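Multi-copper Oxidase CueO (PDB 6EVG) oxidises lignin model compounds and lignosulfonate, probably by passing electrons through copper to oxygen as laccases do. Local coordinates at residues 97-102 against 479-484. Numbering follows the deposited sequence.
Sequences VPSILD and EAVKSH. With EDO (1,2-ethanediol), chain C.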
loop_
_atom_site.group_PDB
_atom_site.type_symbol
_atom_site.label_atom_id
_atom_site.label_comp_id
_atom_site.label_asym_id
_atom_site.label_seq_id
_atom_site.Cartn_x
_atom_site.Cartn_y
_atom_site.Cartn_z
ATOM N N VAL A 97 0.439 -8.523 13.450
ATOM C CA VAL A 97 1.371 -8.602 14.590
ATOM C C VAL A 97 0.866 -7.710 15.709
ATOM O O VAL A 97 0.251 -6.674 15.456
ATOM C CB VAL A 97 2.819 -8.197 14.209
ATOM C CG1 VAL A 97 3.462 -9.210 13.291
ATOM C CG2 VAL A 97 2.911 -6.777 13.655
ATOM N N PRO A 98 1.242 -8.040 16.940
ATOM C CA PRO A 98 1.081 -7.055 18.014
ATOM C C PRO A 98 1.997 -5.868 17.771
ATOM O O PRO A 98 3.009 -5.986 17.086
ATOM C CB PRO A 98 1.481 -7.802 19.291
ATOM C CG PRO A 98 2.321 -8.900 18.818
ATOM C CD PRO A 98 1.918 -9.248 17.399
ATOM N N SER A 99 1.637 -4.722 18.359
ATOM C CA SER A 99 2.360 -3.498 18.040
ATOM C C SER A 99 3.826 -3.533 18.438
ATOM O O SER A 99 4.624 -2.846 17.809
ATOM C CB SER A 99 1.689 -2.276 18.646
ATOM O OG SER A 99 1.856 -2.301 20.077
ATOM N N ILE A 100 4.194 -4.341 19.409
ATOM C CA ILE A 100 5.610 -4.430 19.803
ATOM C C ILE A 100 6.485 -5.037 18.711
ATOM O O ILE A 100 7.705 -4.961 18.824
ATOM C CB ILE A 100 5.767 -5.259 21.104
ATOM C CG1 ILE A 100 5.249 -6.675 21.001
ATOM C CG2 ILE A 100 5.244 -4.424 22.288
ATOM C CD1 ILE A 100 5.757 -7.603 22.124
ATOM N N LEU A 101 5.905 -5.663 17.670
ATOM C CA LEU A 101 6.666 -6.238 16.553
ATOM C C LEU A 101 6.626 -5.366 15.300
ATOM O O LEU A 101 7.186 -5.790 14.267
ATOM C CB LEU A 101 6.174 -7.630 16.220
ATOM C CG LEU A 101 6.126 -8.596 17.380
ATOM C CD1 LEU A 101 5.660 -9.972 16.963
ATOM C CD2 LEU A 101 7.407 -8.717 18.105
ATOM N N ASP A 102 5.994 -4.189 15.386
ATOM C CA ASP A 102 5.853 -3.312 14.223
ATOM C C ASP A 102 6.655 -2.051 14.395
ATOM O O ASP A 102 7.008 -1.686 15.524
ATOM C CB ASP A 102 4.361 -2.995 14.032
ATOM C CG ASP A 102 3.974 -2.596 12.594
ATOM O OD1 ASP A 102 4.850 -2.618 11.722
ATOM O OD2 ASP A 102 2.792 -2.239 12.410
ATOM N N GLU A 479 -3.037 -6.440 19.690
ATOM C CA GLU A 479 -2.776 -5.645 20.897
ATOM C C GLU A 479 -1.807 -4.515 20.658
ATOM O O GLU A 479 -0.731 -4.702 20.040
ATOM C CB GLU A 479 -2.225 -6.525 21.991
ATOM C CG GLU A 479 -2.003 -5.775 23.307
ATOM C CD GLU A 479 -1.868 -6.734 24.449
ATOM O OE1 GLU A 479 -0.809 -7.388 24.637
ATOM O OE2 GLU A 479 -2.845 -6.870 25.209
ATOM N N ALA A 480 -2.187 -3.331 21.173
ATOM C CA ALA A 480 -1.329 -2.156 21.166
ATOM C C ALA A 480 -1.169 -1.741 22.607
ATOM O O ALA A 480 -2.104 -1.360 23.268
ATOM C CB ALA A 480 -1.863 -0.996 20.371
ATOM N N VAL A 481 0.076 -1.828 23.062
ATOM C CA VAL A 481 0.475 -1.366 24.392
ATOM C C VAL A 481 0.822 0.154 24.330
ATOM O O VAL A 481 1.153 0.753 23.311
ATOM C CB VAL A 481 1.633 -2.228 24.984
ATOM C CG1 VAL A 481 1.186 -3.672 25.175
ATOM C CG2 VAL A 481 2.905 -2.163 24.117
ATOM N N LYS A 482 0.846 0.784 25.506
ATOM C CA LYS A 482 0.960 2.251 25.556
ATOM C C LYS A 482 2.346 2.785 25.047
ATOM O O LYS A 482 2.448 3.849 24.427
ATOM C CB LYS A 482 0.707 2.739 26.998
ATOM C CG LYS A 482 0.920 4.213 27.196
ATOM C CD LYS A 482 0.264 5.139 26.154
ATOM C CE LYS A 482 1.127 6.373 25.842
ATOM N NZ LYS A 482 1.072 7.377 26.952
ATOM N N SER A 483 3.400 1.985 25.225
ATOM C CA SER A 483 4.704 2.328 24.717
ATOM C C SER A 483 4.799 2.257 23.215
ATOM O O SER A 483 5.698 2.824 22.635
ATOM C CB SER A 483 5.773 1.364 25.258
ATOM O OG SER A 483 5.536 -0.031 24.942
ATOM N N HIS A 484 3.864 1.514 22.598
ATOM C CA HIS A 484 3.908 1.208 21.151
ATOM C C HIS A 484 2.478 1.311 20.617
ATOM O O HIS A 484 1.894 0.330 20.230
ATOM C CB HIS A 484 4.498 -0.167 20.845
ATOM C CG HIS A 484 5.956 -0.355 21.126
ATOM N ND1 HIS A 484 6.495 -0.476 22.386
ATOM C CD2 HIS A 484 6.962 -0.602 20.250
ATOM C CE1 HIS A 484 7.792 -0.739 22.258
ATOM N NE2 HIS A 484 8.104 -0.839 20.972
HETATM C C1 EDO C . 2.915 0.568 14.460
HETATM O O1 EDO C . 1.937 0.115 13.517
HETATM C C2 EDO C . 3.331 1.980 14.356
HETATM O O2 EDO C . 3.639 2.334 12.999
HETATM O O HOH W 1 1.918 -4.994 21.495
#
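S99 sets its side chain against A480 and H484. Its CB lies 3.1 Å from H484 O and 3.7 Å from E479 O. Beyond it, OG sits between the backbone N and the carbonyl carbon (chi1 70°), a rotation that brings the hydroxyl onto H484 O. There it donates a 2.6 Å hydrogen bond lying in the carbonyl plane, while the same OG passes 3.4 Å from A480 CA. The residue's backbone adds a second bond, from S99 N to E479 O, 2.9 Å long with an N-H...O angle of 172°. Main chain and side chain of this one residue thus grip two carbonyls of the partner loop. Water 1 donates to E479 O and accepts from I100 N, giving that carbonyl a second donor. Outside this polar centre, I100 CG2 meets V481 CG2 at 3.7 Å and stands 4.1 Å above one face of the H484 ring, offset toward its rim. S483 OG, hydrogen-bonded to H484 ND1 in the ring plane, probably helps fix the turn of the imidazole. F486 packs against S99, A480 and D102. D102 OD2 is hydrogen-bonded to H91 ND1 and accepts a 2.7 Å bond from O1 of 1,2-ethanediol, itself bonded to H439 ND1. The contact joins 3-10 segment 99-101 to loop 479-484, whose V481-H484 part is a type I turn, consistent with the interface of first and third cupredoxin domains that holds the trinuclear copper cluster in relatives.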